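Local coordinates for protein tryptophan-C2-methyltransferase containing B12-binding domain (Kitasatospora setae, PDB 6WTF) that probably methylates C2 of the tryptophan indole, as a radical S-adenosylmethionine enzyme that uses cobalamin and a [4Fe-4S] cluster, at residues A[267-272]-A[303-308]; A[329-334]-A[375-380]; A[244-249]-A[275-280]. One frame throughout, in Å; residues are numbered along the deposited sequence.

How the contacts relate
All three contacts belong to the radical SAM core. Contact 1 pairs strand 266-269 with strand 304-309, and contact 2 pairs strand 327-335 with strand 373-380. Strands 304-309 and 327-335 are neighbours, so the two contacts form four consecutive parallel strands of one sheet, their centres about 14 Å apart. Contact 3 lies about 13 Å from contact 1 and about 21 Å from contact 2, between centres. It joins the 244-249 segment to the start of helix 278-294, which connects the two strands of contact 1. Along the chain contact 3 alternates with contact 1, and contact 2 follows both. Contacts 1 and 2 both touch the bound tryptophan and SA8, so this sheet lines the substrate site.

Contact 1. Residues A[267-272]-A[303-308]; sequences QHTTDS and LRLWVY. With SA8 (S-5'-azamethionine-5'-deoxyadenosine), chain E; TRP (tryptophan), chain F.
His-268 turns the edge of its imidazole toward one face of the Tyr-308 phenol. The ring centroids are 5.1 Å apart and the planes stand at 68°, a T-shaped stack. His-268 CE1 is the atom over the phenol, off toward its rim. SA8 CB sits over the centre of the opposite face, so the phenol is held between protein and ligand. At the ring tip, Tyr-308 OH gives a very short hydrogen bond of 2.5 Å to O of the bound tryptophan. The imidazole is fixed in rotation by its own segment: His-268 ND1 donates in the ring plane to Thr-269 O at 2.7 Å. The CG of His-268 lies anti to the backbone N (chi1 -160°), which brings one ring face over Trp-306 O.

On the sheet face opposite His-268 and Trp-306, Leu-303 CD1 packs at 3.6 Å against Gln-267 CD, the two side chains crossing at about a right angle. Thr-269 CG2 meets Val-307 CG1 and Leu-305 CD1. The backbones pair in parallel, with Trp-306 N bonded to Gln-267 O and Thr-269 N to Trp-306 O. Beyond the strand, Ser-272 O accepts a hydrogen bond from SA8 N at 2.7 Å. Two neighbouring parallel strands linked by helix 278-294 make a beta-alpha-beta unit of the radical SAM barrel, with the ligand site at their C-terminal ends.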
loop_
_atom_site.group_PDB
_atom_site.type_symbol
_atom_site.label_atom_id
_atom_site.label_comp_id
_atom_site.label_asym_id
_atom_site.label_seq_id
_atom_site.Cartn_x
_atom_site.Cartn_y
_atom_site.Cartn_z
ATOM N N GLN A 267 -10.073 5.427 11.636
ATOM C CA GLN A 267 -9.535 4.127 11.253
ATOM C C GLN A 267 -9.678 3.938 9.747
ATOM O O GLN A 267 -10.788 4.008 9.205
ATOM C CB GLN A 267 -10.227 3.001 12.026
ATOM C CG GLN A 267 -10.064 3.118 13.546
ATOM C CD GLN A 267 -10.775 2.010 14.312
ATOM O OE1 GLN A 267 -11.196 1.006 13.730
ATOM N NE2 GLN A 267 -10.927 2.197 15.625
ATOM N N HIS A 268 -8.559 3.693 9.077
ATOM C CA HIS A 268 -8.544 3.480 7.638
ATOM C C HIS A 268 -8.513 1.985 7.363
ATOM O O HIS A 268 -7.650 1.274 7.893
ATOM C CB HIS A 268 -7.335 4.159 6.992
ATOM C CG HIS A 268 -7.491 4.399 5.520
ATOM N ND1 HIS A 268 -7.678 3.378 4.613
ATOM C CD2 HIS A 268 -7.481 5.545 4.799
ATOM C CE1 HIS A 268 -7.786 3.886 3.397
ATOM N NE2 HIS A 268 -7.671 5.199 3.483
ATOM N N THR A 269 -9.460 1.505 6.560
ATOM C CA THR A 269 -9.440 0.097 6.198
ATOM C C THR A 269 -8.225 -0.185 5.329
ATOM O O THR A 269 -7.768 0.668 4.568
ATOM C CB THR A 269 -10.717 -0.313 5.470
ATOM O OG1 THR A 269 -10.867 0.457 4.266
ATOM C CG2 THR A 269 -11.908 -0.107 6.375
ATOM N N THR A 270 -7.664 -1.383 5.491
ATOM C CA THR A 270 -6.476 -1.779 4.748
ATOM C C THR A 270 -6.771 -2.914 3.776
ATOM O O THR A 270 -5.846 -3.590 3.317
ATOM C CB THR A 270 -5.343 -2.156 5.702
ATOM O OG1 THR A 270 -5.730 -3.280 6.500
ATOM C CG2 THR A 270 -5.010 -0.980 6.614
ATOM N N ASP A 271 -8.045 -3.145 3.469
ATOM C CA ASP A 271 -8.403 -4.065 2.405
ATOM C C ASP A 271 -7.920 -3.527 1.065
ATOM O O ASP A 271 -7.692 -2.327 0.892
ATOM C CB ASP A 271 -9.917 -4.269 2.343
ATOM C CG ASP A 271 -10.499 -4.754 3.651
ATOM O OD1 ASP A 271 -9.742 -5.267 4.498
ATOM O OD2 ASP A 271 -11.725 -4.612 3.835
ATOM N N SER A 272 -7.753 -4.439 0.108
ATOM C CA SER A 272 -7.529 -4.005 -1.266
ATOM C C SER A 272 -8.651 -3.081 -1.719
ATOM O O SER A 272 -8.399 -1.977 -2.215
ATOM C CB SER A 272 -7.410 -5.218 -2.188
ATOM O OG SER A 272 -6.178 -5.878 -1.983
ATOM N N LEU A 303 -16.484 6.143 16.291
ATOM C CA LEU A 303 -15.691 5.671 15.158
ATOM C C LEU A 303 -15.794 6.629 13.978
ATOM O O LEU A 303 -16.869 7.147 13.663
ATOM C CB LEU A 303 -16.145 4.271 14.730
ATOM C CG LEU A 303 -15.518 3.633 13.473
ATOM C CD1 LEU A 303 -14.024 3.331 13.656
ATOM C CD2 LEU A 303 -16.273 2.370 13.055
ATOM N N ARG A 304 -14.658 6.873 13.336
ATOM C CA ARG A 304 -14.579 7.624 12.086
ATOM C C ARG A 304 -13.862 6.725 11.081
ATOM O O ARG A 304 -12.629 6.658 11.066
ATOM C CB ARG A 304 -13.859 8.954 12.282
ATOM C CG ARG A 304 -14.492 9.832 13.345
ATOM C CD ARG A 304 -14.095 11.287 13.177
ATOM N NE ARG A 304 -12.772 11.574 13.731
ATOM C CZ ARG A 304 -12.547 11.970 14.983
ATOM N NH1 ARG A 304 -13.551 12.126 15.840
ATOM N NH2 ARG A 304 -11.309 12.214 15.380
ATOM N N LEU A 305 -14.640 6.029 10.252
ATOM C CA LEU A 305 -14.117 5.027 9.333
ATOM C C LEU A 305 -13.782 5.646 7.981
ATOM O O LEU A 305 -14.587 6.395 7.413
ATOM C CB LEU A 305 -15.136 3.903 9.152
ATOM C CG LEU A 305 -14.710 2.640 8.404
ATOM C CD1 LEU A 305 -13.566 1.917 9.118
ATOM C CD2 LEU A 305 -15.907 1.719 8.227
ATOM N N TRP A 306 -12.606 5.308 7.458
ATOM C CA TRP A 306 -12.165 5.747 6.140
ATOM C C TRP A 306 -11.822 4.514 5.315
ATOM O O TRP A 306 -11.139 3.611 5.806
ATOM C CB TRP A 306 -10.961 6.686 6.248
ATOM C CG TRP A 306 -11.195 7.833 7.196
ATOM C CD1 TRP A 306 -11.010 7.830 8.549
ATOM C CD2 TRP A 306 -11.684 9.142 6.862
ATOM N NE1 TRP A 306 -11.342 9.055 9.076
ATOM C CE2 TRP A 306 -11.759 9.878 8.062
ATOM C CE3 TRP A 306 -12.059 9.761 5.666
ATOM C CZ2 TRP A 306 -12.193 11.205 8.101
ATOM C CZ3 TRP A 306 -12.491 11.076 5.704
ATOM C CH2 TRP A 306 -12.556 11.784 6.917
ATOM N N VAL A 307 -12.307 4.467 4.070
ATOM C CA VAL A 307 -12.292 3.238 3.288
ATOM C C VAL A 307 -11.817 3.491 1.861
ATOM O O VAL A 307 -11.819 4.620 1.361
ATOM C CB VAL A 307 -13.681 2.558 3.261
ATOM C CG1 VAL A 307 -14.111 2.154 4.661
ATOM C CG2 VAL A 307 -14.716 3.483 2.626
ATOM N N TYR A 308 -11.388 2.406 1.219
ATOM C CA TYR A 308 -11.157 2.337 -0.218
ATOM C C TYR A 308 -12.330 1.623 -0.876
ATOM O O TYR A 308 -12.847 0.642 -0.336
ATOM C CB TYR A 308 -9.867 1.578 -0.548
ATOM C CG TYR A 308 -8.598 2.404 -0.547
ATOM C CD1 TYR A 308 -8.569 3.684 -1.087
ATOM C CD2 TYR A 308 -7.422 1.890 -0.015
ATOM C CE1 TYR A 308 -7.397 4.432 -1.086
ATOM C CE2 TYR A 308 -6.254 2.625 -0.009
ATOM C CZ TYR A 308 -6.245 3.892 -0.543
ATOM O OH TYR A 308 -5.073 4.614 -0.533
HETATM N N SA8 E . -6.123 -0.724 -2.969
HETATM C CA SA8 E . -5.813 0.309 -3.973
HETATM C C SA8 E . -4.455 0.935 -3.682
HETATM O O SA8 E . -3.823 1.273 -4.762
HETATM O OXT SA8 E . -4.021 1.093 -2.550
HETATM C CB SA8 E . -6.916 1.414 -4.038
HETATM C CG SA8 E . -6.996 2.068 -5.411
HETATM N ND SA8 E . -5.917 3.023 -5.673
HETATM C CE SA8 E . -5.937 4.111 -4.689
HETATM C "C5'" SA8 E . -5.924 3.480 -7.060
HETATM C "C4'" SA8 E . -4.860 4.522 -7.352
HETATM O "O4'" SA8 E . -3.565 4.022 -6.959
HETATM C "C3'" SA8 E . -4.701 4.814 -8.836
HETATM O "O3'" SA8 E . -5.678 5.744 -9.287
HETATM C "C2'" SA8 E . -3.285 5.395 -8.890
HETATM O "O2'" SA8 E . -3.285 6.784 -8.581
HETATM C "C1'" SA8 E . -2.566 4.600 -7.785
HETATM N N9 SA8 E . -1.696 3.536 -8.277
HETATM C C8 SA8 E . -1.800 2.193 -8.027
HETATM N N7 SA8 E . -0.886 1.465 -8.623
HETATM C C5 SA8 E . -0.124 2.395 -9.315
HETATM C C6 SA8 E . 1.010 2.271 -10.142
HETATM N N6 SA8 E . 1.570 1.100 -10.472
HETATM N N1 SA8 E . 1.547 3.405 -10.646
HETATM C C2 SA8 E . 0.973 4.575 -10.350
HETATM N N3 SA8 E . -0.103 4.813 -9.596
HETATM C C4 SA8 E . -0.608 3.677 -9.104
HETATM N N TRP F . -4.188 8.447 -3.659
HETATM C CA TRP F . -4.056 7.511 -2.546
HETATM C C TRP F . -5.060 7.851 -1.453
HETATM O O TRP F . -5.306 7.054 -0.545
HETATM C CB TRP F . -2.630 7.528 -1.980
HETATM C CG TRP F . -1.565 7.395 -3.031
HETATM C CD1 TRP F . -0.788 8.394 -3.535
HETATM C CD2 TRP F . -1.166 6.195 -3.709
HETATM N NE1 TRP F . 0.071 7.893 -4.484
HETATM C CE2 TRP F . -0.141 6.546 -4.611
HETATM C CE3 TRP F . -1.577 4.860 -3.640
HETATM C CZ2 TRP F . 0.478 5.614 -5.442
HETATM C CZ3 TRP F . -0.956 3.932 -4.467
HETATM C CH2 TRP F . 0.061 4.314 -5.353
HETATM O OXT TRP F . -5.645 8.939 -1.466
#

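Contact 2. Residues A[329-334]-A[375-380]; sequences GVNVGS and MVEALF. With TRP (tryptophan), chain F; SA8 (S-5'-azamethionine-5'-deoxyadenosine), chain E.
Asn-331 has its CG anti to the backbone N (chi1 179°), which carries the amide across to Glu-377. The glutamate chain bends at chi2 (-88°) and brings its carboxylate back to meet it. Asn-331 ND2 donates to Glu-377 OE2 at 2.9 Å. The acceptor lies near the amide plane, but the donor comes from above the carboxylate plane. The two planes are 47° apart. Glu-377 OE2 also accepts a hydrogen bond of 2.6 Å from N of the bound tryptophan. Two donors therefore grip this one oxygen, while Glu-377 OE1 is bonded to Asn-527. The carboxylate is fixed at both oxygens. With an alanine at Glu-377, the tryptophan amine and the Asn-331 amide would probably lose their shared acceptor.

Met-375 runs fully extended beside the amide. Its SD comes to 3.3 Å from Asn-331 ND2 and to 3.6 Å from OXT of the tryptophan. Asn-331 ND2 itself lies 3.1 Å from that OXT. Glu-377 CB touches O3' of SA8, so one residue borders both ligands.

Across the sheet from Asn-331 and Met-375, Val-332 and Val-376 lie side by side and point the same way, CG1 of the first against CG2 of the second at 3.8 Å. Three backbone bonds hold the parallel strands: Met-375 N to Val-330 O, Val-332 N to Met-375 O and Glu-377 N to Val-332 O. Helix 357-369 covers the valine face through Leu-363 and Val-364, and helix 387-398 adds Phe-397. Strand 304-309 flanks segment 329-334, and strand 404-412 flanks segment 375-380.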
loop_
_atom_site.group_PDB
_atom_site.type_symbol
_atom_site.label_atom_id
_atom_site.label_comp_id
_atom_site.label_asym_id
_atom_site.label_seq_id
_atom_site.Cartn_x
_atom_site.Cartn_y
_atom_site.Cartn_z
ATOM N N GLY A 329 -15.424 8.983 5.116
ATOM C CA GLY A 329 -14.954 9.283 3.778
ATOM C C GLY A 329 -14.756 8.026 2.965
ATOM O O GLY A 329 -14.470 6.951 3.502
ATOM N N VAL A 330 -14.904 8.168 1.650
ATOM C CA VAL A 330 -14.689 7.086 0.702
ATOM C C VAL A 330 -13.746 7.583 -0.384
ATOM O O VAL A 330 -13.987 8.632 -0.989
ATOM C CB VAL A 330 -16.011 6.594 0.077
ATOM C CG1 VAL A 330 -15.734 5.530 -0.985
ATOM C CG2 VAL A 330 -16.951 6.062 1.150
ATOM N N ASN A 331 -12.664 6.848 -0.606
ATOM C CA ASN A 331 -11.793 7.051 -1.755
ATOM C C ASN A 331 -12.165 6.005 -2.796
ATOM O O ASN A 331 -12.091 4.801 -2.520
ATOM C CB ASN A 331 -10.320 6.937 -1.353
ATOM C CG ASN A 331 -9.368 7.124 -2.525
ATOM O OD1 ASN A 331 -9.425 6.392 -3.510
ATOM N ND2 ASN A 331 -8.481 8.106 -2.414
ATOM N N VAL A 332 -12.593 6.461 -3.974
ATOM C CA VAL A 332 -13.035 5.584 -5.054
ATOM C C VAL A 332 -12.041 5.681 -6.207
ATOM O O VAL A 332 -11.772 6.774 -6.725
ATOM C CB VAL A 332 -14.467 5.913 -5.512
ATOM C CG1 VAL A 332 -14.601 7.374 -5.928
ATOM C CG2 VAL A 332 -14.879 4.986 -6.646
ATOM N N GLY A 333 -11.497 4.536 -6.604
ATOM C CA GLY A 333 -10.573 4.487 -7.719
ATOM C C GLY A 333 -11.284 4.375 -9.051
ATOM O O GLY A 333 -11.175 3.354 -9.739
ATOM N N SER A 334 -12.024 5.421 -9.421
ATOM C CA SER A 334 -12.700 5.424 -10.713
ATOM C C SER A 334 -11.688 5.371 -11.850
ATOM O O SER A 334 -11.924 4.718 -12.874
ATOM C CB SER A 334 -13.588 6.659 -10.831
ATOM O OG SER A 334 -14.512 6.715 -9.758
ATOM N N MET A 375 -13.231 11.156 -2.267
ATOM C CA MET A 375 -12.102 11.433 -3.140
ATOM C C MET A 375 -12.188 10.512 -4.344
ATOM O O MET A 375 -12.334 9.295 -4.191
ATOM C CB MET A 375 -10.761 11.244 -2.436
ATOM C CG MET A 375 -9.595 11.520 -3.375
ATOM S SD MET A 375 -7.996 11.389 -2.588
ATOM C CE MET A 375 -6.907 11.673 -3.981
ATOM N N VAL A 376 -12.108 11.096 -5.535
ATOM C CA VAL A 376 -12.190 10.361 -6.790
ATOM C C VAL A 376 -10.800 10.351 -7.412
ATOM O O VAL A 376 -10.199 11.414 -7.618
ATOM C CB VAL A 376 -13.224 10.981 -7.742
ATOM C CG1 VAL A 376 -13.252 10.231 -9.068
ATOM C CG2 VAL A 376 -14.597 10.983 -7.093
ATOM N N GLU A 377 -10.289 9.151 -7.690
ATOM C CA GLU A 377 -8.964 8.974 -8.279
ATOM C C GLU A 377 -9.050 8.951 -9.799
ATOM O O GLU A 377 -9.966 8.357 -10.375
ATOM C CB GLU A 377 -8.316 7.670 -7.800
ATOM C CG GLU A 377 -8.183 7.512 -6.289
ATOM C CD GLU A 377 -6.889 8.091 -5.739
ATOM O OE1 GLU A 377 -6.203 8.834 -6.470
ATOM O OE2 GLU A 377 -6.561 7.807 -4.565
ATOM N N ALA A 378 -8.080 9.596 -10.445
ATOM C CA ALA A 378 -7.897 9.516 -11.889
ATOM C C ALA A 378 -6.432 9.224 -12.180
ATOM O O ALA A 378 -5.547 9.897 -11.641
ATOM C CB ALA A 378 -8.324 10.814 -12.579
ATOM N N LEU A 379 -6.174 8.221 -13.024
ATOM C CA LEU A 379 -4.813 7.832 -13.394
ATOM C C LEU A 379 -4.645 8.023 -14.896
ATOM O O LEU A 379 -5.285 7.326 -15.692
ATOM C CB LEU A 379 -4.508 6.392 -12.984
ATOM C CG LEU A 379 -3.082 5.921 -13.296
ATOM C CD1 LEU A 379 -2.051 6.869 -12.690
ATOM C CD2 LEU A 379 -2.847 4.496 -12.788
ATOM N N PHE A 380 -3.792 8.967 -15.279
ATOM C CA PHE A 380 -3.617 9.351 -16.670
ATOM C C PHE A 380 -2.337 8.750 -17.228
ATOM O O PHE A 380 -1.333 8.627 -16.524
ATOM C CB PHE A 380 -3.575 10.874 -16.812
ATOM C CG PHE A 380 -4.897 11.545 -16.560
ATOM C CD1 PHE A 380 -6.074 10.987 -17.037
ATOM C CD2 PHE A 380 -4.964 12.727 -15.838
ATOM C CE1 PHE A 380 -7.287 11.595 -16.802
ATOM C CE2 PHE A 380 -6.169 13.338 -15.603
ATOM C CZ PHE A 380 -7.336 12.773 -16.083
HETATM N N TRP F . -4.188 8.447 -3.659
HETATM C CA TRP F . -4.056 7.511 -2.546
HETATM C C TRP F . -5.060 7.851 -1.453
HETATM O O TRP F . -5.306 7.054 -0.545
HETATM C CB TRP F . -2.630 7.528 -1.980
HETATM C CG TRP F . -1.565 7.395 -3.031
HETATM C CD1 TRP F . -0.788 8.394 -3.535
HETATM C CD2 TRP F . -1.166 6.195 -3.709
HETATM N NE1 TRP F . 0.071 7.893 -4.484
HETATM C CE2 TRP F . -0.141 6.546 -4.611
HETATM C CE3 TRP F . -1.577 4.860 -3.640
HETATM C CZ2 TRP F . 0.478 5.614 -5.442
HETATM C CZ3 TRP F . -0.956 3.932 -4.467
HETATM C CH2 TRP F . 0.061 4.314 -5.353
HETATM O OXT TRP F . -5.645 8.939 -1.466
HETATM N N SA8 E . -6.123 -0.724 -2.969
HETATM C CA SA8 E . -5.813 0.309 -3.973
HETATM C C SA8 E . -4.455 0.935 -3.682
HETATM O O SA8 E . -3.823 1.273 -4.762
HETATM O OXT SA8 E . -4.021 1.093 -2.550
HETATM C CB SA8 E . -6.916 1.414 -4.038
HETATM C CG SA8 E . -6.996 2.068 -5.411
HETATM N ND SA8 E . -5.917 3.023 -5.673
HETATM C CE SA8 E . -5.937 4.111 -4.689
HETATM C "C5'" SA8 E . -5.924 3.480 -7.060
HETATM C "C4'" SA8 E . -4.860 4.522 -7.352
HETATM O "O4'" SA8 E . -3.565 4.022 -6.959
HETATM C "C3'" SA8 E . -4.701 4.814 -8.836
HETATM O "O3'" SA8 E . -5.678 5.744 -9.287
HETATM C "C2'" SA8 E . -3.285 5.395 -8.890
HETATM O "O2'" SA8 E . -3.285 6.784 -8.581
HETATM C "C1'" SA8 E . -2.566 4.600 -7.785
HETATM N N9 SA8 E . -1.696 3.536 -8.277
HETATM C C8 SA8 E . -1.800 2.193 -8.027
HETATM N N7 SA8 E . -0.886 1.465 -8.623
HETATM C C5 SA8 E . -0.124 2.395 -9.315
HETATM C C6 SA8 E . 1.010 2.271 -10.142
HETATM N N6 SA8 E . 1.570 1.100 -10.472
HETATM N N1 SA8 E . 1.547 3.405 -10.646
HETATM C C2 SA8 E . 0.973 4.575 -10.350
HETATM N N3 SA8 E . -0.103 4.813 -9.596
HETATM C C4 SA8 E . -0.608 3.677 -9.104
#

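Contact 3. Residues A[244-249]-A[275-280]; sequences YGQREL and NLSIAH
His-280 reaches from the first turn of helix 278-294 into the bend formed by segment 244-249. Its CB lies 4.1 Å from Gln-246 CG. The CG lies anti to the backbone N (chi1 -179°), which sends the ring out toward that segment. At ring atoms CG, CD2 and ND1 the nearest partner is Gln-246 CG, over one face and 3.4 Å from CD2. This is a CH-pi contact, its direction 15° off the ring normal. Over the opposite face comes Leu-249 CD2, closest to CE1 and NE2, 3.6 Å from the ring centroid and offset toward the rim. The imidazole is thus held between two aliphatic groups. At the tip, His-280 NE2 donates a hydrogen bond of 3.0 Å to Arg-247 O. The N-H...O angle is 171°, and the bond lies in both the ring plane and the carbonyl plane. This fixes the turn of the ring.

A second patch lies nearer the iron-sulfur cluster. Ser-277 CB sits over one face of the Tyr-244 ring, 4.0 Å from its centroid. Tyr-244 OH touches Leu-276 CB at 3.4 Å, and Leu-276 also contacts the cluster.

Strand 245-246 pairs with strand 224-225, whose Lys-224 touches both Gln-246 and His-280. Leu-249 opens helix 249-261 and also leans on Asn-283 and Leu-284 of helix 278-294, so the contact joins the starts of these two helices.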
loop_
_atom_site.group_PDB
_atom_site.type_symbol
_atom_site.label_atom_id
_atom_site.label_comp_id
_atom_site.label_asym_id
_atom_site.label_seq_id
_atom_site.Cartn_x
_atom_site.Cartn_y
_atom_site.Cartn_z
ATOM N N TYR A 244 -10.104 -13.985 -1.666
ATOM C CA TYR A 244 -10.331 -13.260 -0.424
ATOM C C TYR A 244 -10.162 -14.203 0.761
ATOM O O TYR A 244 -10.818 -15.248 0.833
ATOM C CB TYR A 244 -11.718 -12.618 -0.420
ATOM C CG TYR A 244 -11.922 -11.623 -1.544
ATOM C CD1 TYR A 244 -11.201 -10.435 -1.588
ATOM C CD2 TYR A 244 -12.822 -11.878 -2.566
ATOM C CE1 TYR A 244 -11.373 -9.531 -2.621
ATOM C CE2 TYR A 244 -13.002 -10.983 -3.601
ATOM C CZ TYR A 244 -12.272 -9.811 -3.624
ATOM O OH TYR A 244 -12.455 -8.917 -4.657
ATOM N N GLY A 245 -9.265 -13.840 1.673
ATOM C CA GLY A 245 -9.205 -14.462 2.980
ATOM C C GLY A 245 -9.862 -13.552 3.998
ATOM O O GLY A 245 -9.233 -12.616 4.500
ATOM N N GLN A 246 -11.136 -13.801 4.287
ATOM C CA GLN A 246 -11.899 -12.943 5.183
ATOM C C GLN A 246 -11.644 -13.301 6.640
ATOM O O GLN A 246 -11.538 -14.478 6.998
ATOM C CB GLN A 246 -13.393 -13.062 4.892
ATOM C CG GLN A 246 -13.868 -12.231 3.728
ATOM C CD GLN A 246 -14.170 -13.066 2.513
ATOM O OE1 GLN A 246 -13.749 -14.221 2.415
ATOM N NE2 GLN A 246 -14.911 -12.489 1.575
ATOM N N ARG A 247 -11.544 -12.273 7.479
ATOM C CA ARG A 247 -11.416 -12.448 8.917
ATOM C C ARG A 247 -12.785 -12.595 9.573
ATOM O O ARG A 247 -13.811 -12.151 9.043
ATOM C CB ARG A 247 -10.674 -11.273 9.553
ATOM C CG ARG A 247 -9.391 -10.868 8.861
ATOM C CD ARG A 247 -8.741 -9.714 9.608
ATOM N NE ARG A 247 -8.665 -9.971 11.046
ATOM C CZ ARG A 247 -8.459 -9.038 11.972
ATOM N NH1 ARG A 247 -8.312 -7.761 11.629
ATOM N NH2 ARG A 247 -8.405 -9.384 13.250
ATOM N N GLU A 248 -12.790 -13.238 10.737
ATOM C CA GLU A 248 -13.992 -13.275 11.554
ATOM C C GLU A 248 -14.432 -11.853 11.864
ATOM O O GLU A 248 -13.620 -11.019 12.275
ATOM C CB GLU A 248 -13.730 -14.031 12.856
ATOM C CG GLU A 248 -13.330 -15.490 12.714
ATOM C CD GLU A 248 -14.466 -16.395 12.261
ATOM O OE1 GLU A 248 -15.154 -16.081 11.265
ATOM O OE2 GLU A 248 -14.677 -17.435 12.923
ATOM N N LEU A 249 -15.719 -11.575 11.650
ATOM C CA LEU A 249 -16.230 -10.229 11.887
ATOM C C LEU A 249 -16.061 -9.834 13.347
ATOM O O LEU A 249 -15.628 -8.716 13.650
ATOM C CB LEU A 249 -17.699 -10.144 11.476
ATOM C CG LEU A 249 -17.988 -10.561 10.032
ATOM C CD1 LEU A 249 -19.484 -10.557 9.759
ATOM C CD2 LEU A 249 -17.260 -9.659 9.069
ATOM N N ASN A 275 -15.353 -2.468 -0.548
ATOM C CA ASN A 275 -16.673 -2.853 -1.035
ATOM C C ASN A 275 -16.651 -4.082 -1.933
ATOM O O ASN A 275 -17.727 -4.553 -2.320
ATOM C CB ASN A 275 -17.333 -1.686 -1.780
ATOM C CG ASN A 275 -16.567 -1.270 -3.016
ATOM O OD1 ASN A 275 -15.337 -1.277 -3.029
ATOM N ND2 ASN A 275 -17.292 -0.902 -4.065
ATOM N N LEU A 276 -15.474 -4.603 -2.280
ATOM C CA LEU A 276 -15.387 -5.906 -2.929
ATOM C C LEU A 276 -15.531 -7.013 -1.894
ATOM O O LEU A 276 -15.147 -6.855 -0.734
ATOM C CB LEU A 276 -14.075 -6.065 -3.699
ATOM C CG LEU A 276 -13.913 -5.123 -4.892
ATOM C CD1 LEU A 276 -12.642 -5.451 -5.660
ATOM C CD2 LEU A 276 -15.145 -5.180 -5.801
ATOM N N SER A 277 -16.093 -8.143 -2.329
ATOM C CA SER A 277 -16.620 -9.164 -1.429
ATOM C C SER A 277 -17.652 -8.517 -0.501
ATOM O O SER A 277 -17.488 -8.424 0.719
ATOM C CB SER A 277 -15.486 -9.854 -0.655
ATOM O OG SER A 277 -15.954 -10.995 0.041
ATOM N N ILE A 278 -18.741 -8.079 -1.144
ATOM C CA ILE A 278 -19.607 -7.043 -0.582
ATOM C C ILE A 278 -20.414 -7.560 0.601
ATOM O O ILE A 278 -20.690 -6.808 1.546
ATOM C CB ILE A 278 -20.516 -6.472 -1.694
ATOM C CG1 ILE A 278 -21.475 -5.409 -1.142
ATOM C CG2 ILE A 278 -21.299 -7.585 -2.398
ATOM C CD1 ILE A 278 -20.775 -4.157 -0.619
ATOM N N ALA A 279 -20.824 -8.831 0.569
ATOM C CA ALA A 279 -21.644 -9.371 1.649
ATOM C C ALA A 279 -20.897 -9.332 2.972
ATOM O O ALA A 279 -21.482 -9.039 4.021
ATOM C CB ALA A 279 -22.076 -10.799 1.320
ATOM N N HIS A 280 -19.598 -9.626 2.935
ATOM C CA HIS A 280 -18.780 -9.589 4.137
ATOM C C HIS A 280 -18.635 -8.162 4.649
ATOM O O HIS A 280 -18.648 -7.927 5.862
ATOM C CB HIS A 280 -17.415 -10.210 3.839
ATOM C CG HIS A 280 -16.488 -10.246 5.012
ATOM N ND1 HIS A 280 -15.637 -9.207 5.320
ATOM C CD2 HIS A 280 -16.245 -11.217 5.925
ATOM C CE1 HIS A 280 -14.927 -9.526 6.387
ATOM N NE2 HIS A 280 -15.270 -10.742 6.767
#